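PDB 4LXR: protein toll from Drosophila melanogaster, which serves as the receptor for cleaved, activated spaetzle C-106, switching on the Toll pathway in antifungal immunity and in setting dorsal-ventral polarity of the embryo. Local coordinates for residues 200-205 with 222-227; 483-488 with 505-510; 36-41 with 58-63; 626-631 with 646-651. All coordinates share one frame; numbering follows the deposited sequence.

All four contacts belong to the leucine-rich-repeat ectodomain of Toll and join chain segments close in sequence. Contact 1 is the most buried, a pairing of consecutive repeats on the concave side where spaetzle also touches; it combines backbone bonds, a CH-pi contact of Trp202 on His226, and a carboxylate that holds the histidine. Contacts 2, 3 and 4 are only partly buried. Contact 3 reaches the same run of strands near its N-terminal end but relies on a phenylalanine and one side-chain hydrogen bond. Contact 2, again between consecutive repeats, has an exposed polar margin beside a glycan. Contact 4 lies in the second, C-terminal set of repeats, with asparagine and aliphatic side chains doing the work.

Contact 1: residues 200-205 with 222-227; sequences NLWSNQ and GIDIHD
Consecutive turns of a leucine-rich-repeat solenoid meet here: residues 200-205 of LRR 3 lie beside 222-227 of LRR 4, in parallel register with Asn200 next to Asp224. Leu201 N donates to Asp224 O at 2.8 Å, and past the end of the strand Ser203 N reaches His226 O at 2.9 Å, so the backbones stay matched as the chain turns away. Between these two bonds the side chains of Trp202 and His226 run side by side in the same direction. Their planes are almost parallel, 3° apart, but the indole is slid off the imidazole and it is Trp202 CB that sits over the His226 face, 3.4 Å from the ring centroid, a CH-pi contact. With CG anti to the backbone N (chi1 -175°), Asp224 brings its carboxylate beside that imidazole and fixes its rotation: OD1 accepts from His226 ND1 at 2.6 Å and from the backbone N of His226, closing an Asx turn. Pro61 of one spaetzle chain packs against both rings, and its Gln62 bonds Asp224 and Asn200 ND2, while Gln198 NE2 holds Asn200 OD1. Farther along, Ser203 OG donates to Asp227 OD2 at 2.8 Å, on that oxygen's anti lone pair.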
# COMPACT_ATOMS: atom_id res chain seq x y z
N ASN A 200 -13.40 33.99 -5.89
CA ASN A 200 -13.81 32.85 -5.08
C ASN A 200 -15.03 33.13 -4.20
O ASN A 200 -14.98 33.98 -3.32
CB ASN A 200 -12.64 32.35 -4.20
CG ASN A 200 -11.75 31.38 -4.94
OD1 ASN A 200 -11.94 31.17 -6.13
ND2 ASN A 200 -10.77 30.80 -4.24
N LEU A 201 -16.10 32.37 -4.42
CA LEU A 201 -17.37 32.62 -3.74
C LEU A 201 -17.95 31.34 -3.22
O LEU A 201 -19.15 31.26 -2.99
CB LEU A 201 -18.37 33.28 -4.69
CG LEU A 201 -17.97 34.68 -5.19
CD1 LEU A 201 -18.78 35.12 -6.41
CD2 LEU A 201 -18.12 35.68 -4.05
N TRP A 202 -17.09 30.33 -3.01
CA TRP A 202 -17.57 29.00 -2.60
C TRP A 202 -18.14 29.03 -1.19
O TRP A 202 -17.79 29.92 -0.39
CB TRP A 202 -16.44 27.94 -2.71
CG TRP A 202 -15.17 28.38 -2.05
CD1 TRP A 202 -14.21 29.21 -2.57
CD2 TRP A 202 -14.72 28.03 -0.73
NE1 TRP A 202 -13.18 29.38 -1.66
CE2 TRP A 202 -13.48 28.67 -0.53
CE3 TRP A 202 -15.24 27.23 0.28
CZ2 TRP A 202 -12.77 28.55 0.66
CZ3 TRP A 202 -14.52 27.10 1.46
CH2 TRP A 202 -13.30 27.75 1.64
N SER A 203 -19.02 28.08 -0.90
CA SER A 203 -19.63 27.92 0.43
C SER A 203 -20.31 29.21 0.87
O SER A 203 -20.10 29.69 1.98
CB SER A 203 -18.59 27.49 1.48
OG SER A 203 -18.17 26.16 1.26
N ASN A 204 -21.11 29.76 -0.03
CA ASN A 204 -22.00 30.85 0.29
C ASN A 204 -23.42 30.38 0.05
O ASN A 204 -23.68 29.18 0.07
CB ASN A 204 -21.64 32.09 -0.53
CG ASN A 204 -20.50 32.86 0.08
OD1 ASN A 204 -20.68 33.50 1.11
ND2 ASN A 204 -19.30 32.76 -0.52
N GLN A 205 -24.36 31.29 -0.17
CA GLN A 205 -25.72 30.84 -0.44
C GLN A 205 -26.29 31.63 -1.60
O GLN A 205 -27.37 32.23 -1.51
CB GLN A 205 -26.61 30.84 0.84
CG GLN A 205 -26.63 32.17 1.63
CD GLN A 205 -27.44 32.09 2.94
OE1 GLN A 205 -26.89 31.82 4.00
NE2 GLN A 205 -28.73 32.32 2.85
N GLY A 222 -11.09 33.27 -13.33
CA GLY A 222 -11.57 32.18 -12.50
C GLY A 222 -12.78 32.54 -11.66
O GLY A 222 -12.78 33.57 -10.96
N ILE A 223 -13.81 31.71 -11.73
CA ILE A 223 -14.94 31.85 -10.82
C ILE A 223 -15.28 30.52 -10.14
O ILE A 223 -15.44 29.47 -10.79
CB ILE A 223 -16.19 32.44 -11.49
CG1 ILE A 223 -17.31 32.54 -10.45
CG2 ILE A 223 -16.65 31.61 -12.70
CD1 ILE A 223 -18.56 33.14 -11.01
N ASP A 224 -15.37 30.55 -8.82
CA ASP A 224 -15.59 29.34 -8.07
C ASP A 224 -16.79 29.52 -7.18
O ASP A 224 -16.74 30.28 -6.24
CB ASP A 224 -14.35 28.97 -7.26
CG ASP A 224 -14.48 27.63 -6.55
OD1 ASP A 224 -15.62 27.17 -6.29
OD2 ASP A 224 -13.43 27.03 -6.24
N ILE A 225 -17.86 28.80 -7.50
CA ILE A 225 -19.10 28.90 -6.76
C ILE A 225 -19.54 27.54 -6.25
O ILE A 225 -20.74 27.29 -6.10
CB ILE A 225 -20.24 29.55 -7.61
CG1 ILE A 225 -20.40 28.85 -8.97
CG2 ILE A 225 -19.97 31.03 -7.82
CD1 ILE A 225 -21.55 29.42 -9.83
N HIS A 226 -18.57 26.67 -5.97
CA HIS A 226 -18.89 25.37 -5.38
C HIS A 226 -19.58 25.50 -4.02
O HIS A 226 -19.38 26.49 -3.32
CB HIS A 226 -17.69 24.40 -5.39
CG HIS A 226 -16.69 24.59 -4.28
ND1 HIS A 226 -15.51 25.28 -4.46
CD2 HIS A 226 -16.63 24.07 -3.03
CE1 HIS A 226 -14.80 25.23 -3.34
NE2 HIS A 226 -15.46 24.50 -2.46
N ASP A 227 -20.43 24.53 -3.70
CA ASP A 227 -21.17 24.48 -2.44
C ASP A 227 -21.96 25.77 -2.14
O ASP A 227 -21.74 26.41 -1.10
CB ASP A 227 -20.23 24.13 -1.27
CG ASP A 227 -20.96 24.06 0.05
OD1 ASP A 227 -22.11 23.57 0.07
OD2 ASP A 227 -20.39 24.51 1.07

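Contact 2: residues 483-488 with 505-510; sequences SSLGYE and NKIRRI. With NAG (2-acetamido-2-deoxy-beta-D-glucopyranose), chain M.
Leu485 and Ile507 make the tight side of this contact, their CD1 methyls 3.8 Å apart where the two side chains meet at a slant. Both are buried. Ile507 CG1 stands anti to its own carbonyl carbon (chi1 -63°), which carries the delta methyl across to the leucine, while Ile510 CG1 lies more loosely against Leu485 CB at 4.4 Å. The backbones are joined beside this hydrophobic patch. Leu485 N donates to Arg509 O at 3.1 Å, and Arg508 N reaches Ser483 O at 3.0 Å. Short CA-H...O contacts fill in between, such as Ser484 CA to Arg509 O at 3.2 Å.

The other side is open and polar. Ser483, Ser484, Arg508 and Arg509 are exposed, and what Ser483 and Ser484 offer the second segment is mainly backbone and CB rather than their hydroxyls. Lys506 bends at chi2 and again at chi4, so its end leaves the segments and comes alongside the acetamido group of a GlcNAc: CE is 4.0 Å from C7, and NZ stays 3.8 Å from O7, a loose approach. A serine in place of Lys506 would probably leave the acetamido end of that sugar without its aliphatic and charged neighbour, while the backbone pairing remained.

The short strands 484-485 and 509-510 form a small parallel pair apart from the main run of strands, to which 474-476 and 499-501 belong, and join LRR 14 to LRR 15 as stacked turns of the leucine-rich-repeat solenoid.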
# COMPACT_ATOMS: atom_id res chain seq x y z
N SER A 483 -1.49 -24.99 -8.83
CA SER A 483 -1.57 -26.12 -7.90
C SER A 483 -0.24 -26.85 -7.66
O SER A 483 -0.14 -27.66 -6.75
CB SER A 483 -2.67 -27.11 -8.34
OG SER A 483 -2.37 -27.62 -9.62
N SER A 484 0.77 -26.56 -8.47
CA SER A 484 2.07 -27.20 -8.29
C SER A 484 3.17 -26.46 -9.04
O SER A 484 2.90 -25.75 -10.01
CB SER A 484 2.03 -28.66 -8.73
OG SER A 484 1.88 -28.75 -10.14
N LEU A 485 4.41 -26.62 -8.57
CA LEU A 485 5.55 -25.97 -9.22
C LEU A 485 6.65 -26.96 -9.56
O LEU A 485 6.89 -27.91 -8.82
CB LEU A 485 6.11 -24.83 -8.34
CG LEU A 485 5.20 -23.63 -8.07
CD1 LEU A 485 5.81 -22.75 -6.99
CD2 LEU A 485 4.95 -22.80 -9.33
N GLY A 486 7.31 -26.74 -10.70
CA GLY A 486 8.54 -27.43 -11.06
C GLY A 486 9.60 -26.35 -11.21
O GLY A 486 9.28 -25.17 -11.10
N TYR A 487 10.85 -26.72 -11.45
CA TYR A 487 11.88 -25.70 -11.56
C TYR A 487 11.65 -24.84 -12.81
O TYR A 487 12.04 -23.68 -12.84
CB TYR A 487 13.29 -26.31 -11.54
CG TYR A 487 13.68 -27.01 -12.82
CD1 TYR A 487 13.36 -28.35 -13.03
CD2 TYR A 487 14.39 -26.34 -13.81
CE1 TYR A 487 13.73 -29.00 -14.19
CE2 TYR A 487 14.75 -26.98 -14.98
CZ TYR A 487 14.42 -28.31 -15.16
OH TYR A 487 14.79 -28.94 -16.33
N GLU A 488 11.01 -25.42 -13.82
CA GLU A 488 10.68 -24.70 -15.05
C GLU A 488 9.70 -23.55 -14.80
O GLU A 488 9.67 -22.59 -15.57
CB GLU A 488 10.09 -25.65 -16.09
CG GLU A 488 11.01 -26.77 -16.52
CD GLU A 488 10.60 -28.12 -15.94
OE1 GLU A 488 9.91 -28.14 -14.89
OE2 GLU A 488 10.95 -29.15 -16.55
N ASN A 505 -1.99 -19.29 -3.43
CA ASN A 505 -2.45 -20.13 -4.51
C ASN A 505 -2.91 -21.49 -3.97
O ASN A 505 -3.28 -21.60 -2.80
CB ASN A 505 -1.38 -20.25 -5.60
CG ASN A 505 -1.45 -19.10 -6.61
OD1 ASN A 505 -1.91 -19.28 -7.74
ND2 ASN A 505 -1.04 -17.91 -6.18
N LYS A 506 -2.88 -22.52 -4.82
CA LYS A 506 -3.31 -23.85 -4.42
C LYS A 506 -2.13 -24.83 -4.50
O LYS A 506 -2.31 -26.01 -4.77
CB LYS A 506 -4.45 -24.34 -5.31
CG LYS A 506 -5.70 -23.43 -5.30
CD LYS A 506 -6.45 -23.53 -3.98
CE LYS A 506 -7.86 -22.97 -4.07
NZ LYS A 506 -7.96 -21.55 -3.58
N ILE A 507 -0.93 -24.30 -4.26
CA ILE A 507 0.31 -25.04 -4.45
C ILE A 507 0.48 -26.15 -3.41
O ILE A 507 0.86 -25.88 -2.28
CB ILE A 507 1.53 -24.08 -4.42
CG1 ILE A 507 1.42 -23.08 -5.59
CG2 ILE A 507 2.84 -24.84 -4.48
CD1 ILE A 507 2.38 -21.90 -5.50
N ARG A 508 0.20 -27.38 -3.81
CA ARG A 508 0.28 -28.52 -2.90
C ARG A 508 1.60 -29.28 -3.03
O ARG A 508 2.14 -29.76 -2.03
CB ARG A 508 -0.94 -29.44 -3.06
CG ARG A 508 -2.20 -28.78 -2.52
CD ARG A 508 -3.42 -29.67 -2.56
NE ARG A 508 -4.55 -29.01 -1.91
CZ ARG A 508 -5.33 -28.10 -2.49
NH1 ARG A 508 -5.12 -27.75 -3.75
NH2 ARG A 508 -6.33 -27.56 -1.81
N ARG A 509 2.12 -29.37 -4.25
CA ARG A 509 3.45 -29.93 -4.45
C ARG A 509 4.39 -28.93 -5.10
O ARG A 509 3.98 -28.10 -5.92
CB ARG A 509 3.40 -31.22 -5.28
CG ARG A 509 4.76 -31.91 -5.44
CD ARG A 509 4.60 -33.23 -6.15
NE ARG A 509 3.66 -34.08 -5.41
CZ ARG A 509 3.06 -35.14 -5.92
NH1 ARG A 509 3.29 -35.49 -7.17
NH2 ARG A 509 2.23 -35.85 -5.17
N ILE A 510 5.65 -29.01 -4.69
CA ILE A 510 6.77 -28.33 -5.33
C ILE A 510 7.85 -29.38 -5.58
O ILE A 510 8.52 -29.82 -4.65
CB ILE A 510 7.36 -27.24 -4.44
CG1 ILE A 510 6.33 -26.15 -4.16
CG2 ILE A 510 8.62 -26.67 -5.08
CD1 ILE A 510 6.86 -25.01 -3.33
C1 NAG M . -9.85 -21.77 -8.45
C2 NAG M . -11.15 -21.52 -7.64
C3 NAG M . -12.36 -21.31 -8.56
C4 NAG M . -12.44 -22.35 -9.68
C5 NAG M . -11.06 -22.63 -10.27
C6 NAG M . -11.04 -22.58 -11.78
C7 NAG M . -11.55 -22.37 -5.37
C8 NAG M . -11.79 -23.59 -4.52
N2 NAG M . -11.39 -22.59 -6.68
O3 NAG M . -12.37 -19.99 -9.09
O4 NAG M . -13.03 -23.55 -9.20
O5 NAG M . -10.13 -21.65 -9.81
O6 NAG M . -9.85 -23.17 -12.30
O7 NAG M . -11.49 -21.25 -4.89

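Contact 3: residues 36-41 with 58-63; sequences PTFRLT and TDYQQL
The ring of Phe38 is the centre of this contact, and Asp59, Tyr60, Gln62 and Leu63 are arranged round it. Leu63 CD1 sits squarely over one face, 3.4 Å from the ring centroid and only 9° off the normal, a CH-pi contact in which a single methyl covers the middle of the ring. At the rim, close to the ring plane, the backbone carbonyl of Asp59 comes up to CE2 with its O at 3.3 Å. Tyr60 approaches differently: its side chain crosses that of Phe38 at about a right angle, yet the two ring planes are only 29° apart and slid so far that they hardly overlap, with Tyr60 CD1 touching Phe38 CZ at 3.5 Å. The hydroxyl, on the far end of the tyrosine from this touch, bonds Met81 O.

Next to the ring, Thr37 supplies the polar link. With OG1 anti to the carbonyl carbon (chi1 -53°), the hydroxyl donates to Gln62 OE1 at 2.6 Å, from above the amide carbonyl plane, while CG2 goes to Asp59 CB at 3.8 Å.

Phe38 also packs on Ile50 and Cys52 of the neighbouring strand. Thr37 and Phe38 both face Cys29 in a classic beta bulge. Strand 38-43 thus packs on the 3-10 segment 58-61 and Leu63, in the antiparallel, disulfide-bonded N-terminal cap (Cys16-Cys29, Cys52-Cys80) that probably closes off this end of the leucine-rich-repeat solenoid.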
# COMPACT_ATOMS: atom_id res chain seq x y z
N PRO A 36 1.28 32.02 28.16
CA PRO A 36 1.80 33.36 27.87
C PRO A 36 0.78 34.23 27.15
O PRO A 36 -0.02 33.74 26.36
CB PRO A 36 3.00 33.09 26.96
CG PRO A 36 2.77 31.73 26.40
CD PRO A 36 2.05 30.96 27.46
N THR A 37 0.83 35.53 27.44
CA THR A 37 -0.04 36.51 26.80
C THR A 37 0.30 36.57 25.32
O THR A 37 -0.60 36.67 24.47
CB THR A 37 0.14 37.90 27.43
OG1 THR A 37 -0.02 37.81 28.85
CG2 THR A 37 -0.90 38.85 26.92
N PHE A 38 1.59 36.49 25.03
CA PHE A 38 2.09 36.53 23.66
C PHE A 38 3.09 35.44 23.40
O PHE A 38 3.94 35.13 24.24
CB PHE A 38 2.73 37.88 23.36
CG PHE A 38 1.78 39.03 23.50
CD1 PHE A 38 0.86 39.31 22.50
CD2 PHE A 38 1.79 39.81 24.63
CE1 PHE A 38 -0.01 40.36 22.63
CE2 PHE A 38 0.91 40.87 24.77
CZ PHE A 38 0.01 41.14 23.76
N ARG A 39 2.98 34.84 22.22
CA ARG A 39 3.97 33.91 21.75
C ARG A 39 4.31 34.34 20.35
O ARG A 39 3.47 34.26 19.46
CB ARG A 39 3.43 32.48 21.77
CG ARG A 39 4.47 31.44 21.46
CD ARG A 39 3.87 30.04 21.42
NE ARG A 39 3.03 29.76 22.58
CZ ARG A 39 3.45 29.14 23.68
NH1 ARG A 39 4.71 28.74 23.78
NH2 ARG A 39 2.61 28.93 24.69
N LEU A 40 5.53 34.81 20.14
CA LEU A 40 5.93 35.29 18.83
C LEU A 40 6.87 34.33 18.14
O LEU A 40 7.83 33.84 18.73
CB LEU A 40 6.61 36.66 18.94
CG LEU A 40 5.75 37.87 19.29
CD1 LEU A 40 5.70 38.07 20.80
CD2 LEU A 40 6.37 39.07 18.62
N THR A 41 6.59 34.05 16.87
CA THR A 41 7.50 33.26 16.06
C THR A 41 8.07 34.15 14.98
O THR A 41 7.34 34.73 14.17
CB THR A 41 6.79 32.06 15.43
OG1 THR A 41 6.23 31.24 16.46
CG2 THR A 41 7.77 31.23 14.60
N THR A 58 -5.57 46.17 27.27
CA THR A 58 -4.41 46.58 28.05
C THR A 58 -3.29 45.52 28.10
O THR A 58 -2.15 45.84 28.44
CB THR A 58 -4.78 47.00 29.49
OG1 THR A 58 -5.11 45.84 30.26
CG2 THR A 58 -5.97 47.94 29.48
N ASP A 59 -3.62 44.26 27.78
CA ASP A 59 -2.61 43.20 27.79
C ASP A 59 -1.47 43.44 26.79
O ASP A 59 -0.38 42.91 26.95
CB ASP A 59 -3.24 41.82 27.52
CG ASP A 59 -4.05 41.31 28.69
OD1 ASP A 59 -3.94 41.87 29.80
OD2 ASP A 59 -4.80 40.32 28.49
N TYR A 60 -1.73 44.26 25.77
CA TYR A 60 -0.69 44.62 24.79
C TYR A 60 0.54 45.28 25.43
O TYR A 60 1.58 45.41 24.80
CB TYR A 60 -1.25 45.50 23.67
CG TYR A 60 -2.06 44.73 22.65
CD1 TYR A 60 -1.47 43.74 21.87
CD2 TYR A 60 -3.41 45.00 22.44
CE1 TYR A 60 -2.20 43.03 20.93
CE2 TYR A 60 -4.15 44.31 21.50
CZ TYR A 60 -3.53 43.32 20.75
OH TYR A 60 -4.27 42.62 19.82
N GLN A 61 0.40 45.68 26.69
CA GLN A 61 1.48 46.23 27.50
C GLN A 61 2.57 45.18 27.73
O GLN A 61 3.72 45.52 28.02
CB GLN A 61 0.92 46.67 28.84
CG GLN A 61 1.76 47.64 29.62
CD GLN A 61 1.06 48.11 30.89
OE1 GLN A 61 -0.00 47.59 31.25
NE2 GLN A 61 1.65 49.09 31.58
N GLN A 62 2.21 43.91 27.61
CA GLN A 62 3.17 42.84 27.87
C GLN A 62 3.91 42.41 26.61
O GLN A 62 4.54 41.36 26.59
CB GLN A 62 2.48 41.64 28.53
CG GLN A 62 1.79 41.98 29.83
CD GLN A 62 0.78 40.94 30.25
OE1 GLN A 62 1.06 39.74 30.23
NE2 GLN A 62 -0.41 41.39 30.65
N LEU A 63 3.81 43.21 25.55
CA LEU A 63 4.54 42.95 24.32
C LEU A 63 6.02 43.11 24.65
O LEU A 63 6.36 43.86 25.54
CB LEU A 63 4.16 43.99 23.26
CG LEU A 63 3.41 43.72 21.95
CD1 LEU A 63 2.72 42.36 21.86
CD2 LEU A 63 2.41 44.86 21.72

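Contact 4: residues 626-631 with 646-651; sequences GNLTHV and LHLENN
Asn651 lies alongside Leu628, the two side chains pointing the same way, and its carboxamide ties the loop 626-631 to the turn 648-651. Starting at the base, Asn651 CB rests 3.8 Å from Leu628 O. CG, placed anti to the carbonyl carbon (chi1 -79°), comes next to Gly626, 3.9 Å from its CA. The side chain then ends in two polar atoms with different jobs. OD1 points into the curve of 626-628 and takes a hydrogen bond from Leu628 N at 3.1 Å, in the carbonyl plane and on a lone pair; Leu628 CG also closes on this oxygen, at 3.3 Å. ND2 turns back to its own segment and donates to Leu648 O at 3.0 Å, from above that carbonyl plane, and it also bonds Cys623 O. Losing this carboxamide to a leucine would probably leave Leu628 N and Cys623 O without this partner, take one of two donors from Leu648 O, and free the 626-628 loop to shift against the type II turn.

Beyond the amide the contact becomes aliphatic. Val631 CG2 meets Leu648 CD1 at 3.7 Å, the two side chains crossing at about a right angle, and Val631 CG1 is 4.2 Å from Leu646 CD2.

This buried asparagine closing a turn after a strand is the usual asparagine of a leucine-rich repeat, here LRR 16, met by residues 626-631 of the LRRNT region. Strand 643-647 runs between strands 618-622 and 669-671, parallel to both, and Leu646 packs on Ile621 of the first and Leu670 of the second.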
# COMPACT_ATOMS: atom_id res chain seq x y z
N GLY A 626 1.75 -57.34 17.18
CA GLY A 626 2.20 -58.05 18.38
C GLY A 626 1.81 -59.52 18.44
O GLY A 626 1.96 -60.16 19.48
N ASN A 627 1.33 -60.06 17.33
CA ASN A 627 0.76 -61.40 17.30
C ASN A 627 1.34 -62.28 16.20
O ASN A 627 0.84 -63.37 15.95
CB ASN A 627 -0.75 -61.30 17.11
CG ASN A 627 -1.14 -60.61 15.80
OD1 ASN A 627 -0.31 -59.94 15.17
ND2 ASN A 627 -2.40 -60.76 15.40
N LEU A 628 2.38 -61.81 15.52
CA LEU A 628 2.92 -62.56 14.39
C LEU A 628 3.85 -63.69 14.83
O LEU A 628 4.72 -63.51 15.68
CB LEU A 628 3.63 -61.64 13.39
CG LEU A 628 2.76 -60.57 12.73
CD1 LEU A 628 3.51 -59.91 11.58
CD2 LEU A 628 1.42 -61.14 12.26
N THR A 629 3.64 -64.86 14.23
CA THR A 629 4.50 -66.01 14.46
C THR A 629 5.45 -66.19 13.28
O THR A 629 6.51 -66.80 13.40
CB THR A 629 3.69 -67.30 14.71
OG1 THR A 629 2.84 -67.56 13.59
CG2 THR A 629 2.82 -67.15 15.95
N HIS A 630 5.07 -65.62 12.14
CA HIS A 630 5.90 -65.69 10.94
C HIS A 630 6.02 -64.33 10.27
O HIS A 630 5.18 -63.45 10.47
CB HIS A 630 5.30 -66.68 9.93
CG HIS A 630 5.33 -68.10 10.40
ND1 HIS A 630 4.22 -68.73 10.93
CD2 HIS A 630 6.32 -69.02 10.42
CE1 HIS A 630 4.53 -69.97 11.25
NE2 HIS A 630 5.80 -70.17 10.96
N VAL A 631 7.07 -64.16 9.48
CA VAL A 631 7.24 -62.97 8.67
C VAL A 631 6.24 -63.01 7.52
O VAL A 631 6.25 -63.93 6.71
CB VAL A 631 8.66 -62.89 8.09
CG1 VAL A 631 8.76 -61.74 7.08
CG2 VAL A 631 9.68 -62.72 9.21
N LEU A 646 12.76 -53.81 8.02
CA LEU A 646 11.65 -54.66 8.37
C LEU A 646 11.46 -54.63 9.87
O LEU A 646 12.23 -55.24 10.61
CB LEU A 646 11.88 -56.08 7.87
CG LEU A 646 10.85 -57.16 8.18
CD1 LEU A 646 9.43 -56.78 7.69
CD2 LEU A 646 11.33 -58.44 7.54
N HIS A 647 10.46 -53.88 10.31
CA HIS A 647 10.19 -53.69 11.73
C HIS A 647 9.14 -54.67 12.24
O HIS A 647 7.96 -54.59 11.90
CB HIS A 647 9.78 -52.23 11.99
CG HIS A 647 10.94 -51.28 11.97
ND1 HIS A 647 11.70 -50.99 13.09
CD2 HIS A 647 11.48 -50.56 10.96
CE1 HIS A 647 12.64 -50.13 12.77
NE2 HIS A 647 12.53 -49.85 11.48
N LEU A 648 9.61 -55.63 13.04
CA LEU A 648 8.77 -56.70 13.55
C LEU A 648 8.89 -56.80 15.07
O LEU A 648 8.62 -57.84 15.66
CB LEU A 648 9.13 -58.02 12.87
CG LEU A 648 8.85 -58.11 11.37
CD1 LEU A 648 9.42 -59.38 10.75
CD2 LEU A 648 7.36 -58.02 11.09
N GLU A 649 9.29 -55.69 15.69
CA GLU A 649 9.44 -55.61 17.15
C GLU A 649 8.23 -56.08 17.96
O GLU A 649 7.07 -55.83 17.60
CB GLU A 649 9.78 -54.18 17.60
CG GLU A 649 11.12 -53.67 17.13
CD GLU A 649 11.04 -52.93 15.81
OE1 GLU A 649 11.89 -52.05 15.57
OE2 GLU A 649 10.11 -53.23 15.01
N ASN A 650 8.54 -56.75 19.06
CA ASN A 650 7.54 -57.21 20.03
C ASN A 650 6.38 -58.02 19.44
O ASN A 650 5.23 -57.87 19.84
CB ASN A 650 7.03 -56.04 20.89
CG ASN A 650 8.16 -55.37 21.69
OD1 ASN A 650 8.23 -54.14 21.78
ND2 ASN A 650 9.05 -56.18 22.26
N ASN A 651 6.69 -58.88 18.47
CA ASN A 651 5.74 -59.89 18.02
C ASN A 651 6.05 -61.23 18.71
O ASN A 651 6.64 -61.23 19.80
CB ASN A 651 5.77 -60.00 16.49
CG ASN A 651 4.98 -58.88 15.81
OD1 ASN A 651 3.81 -59.04 15.50
ND2 ASN A 651 5.63 -57.74 15.59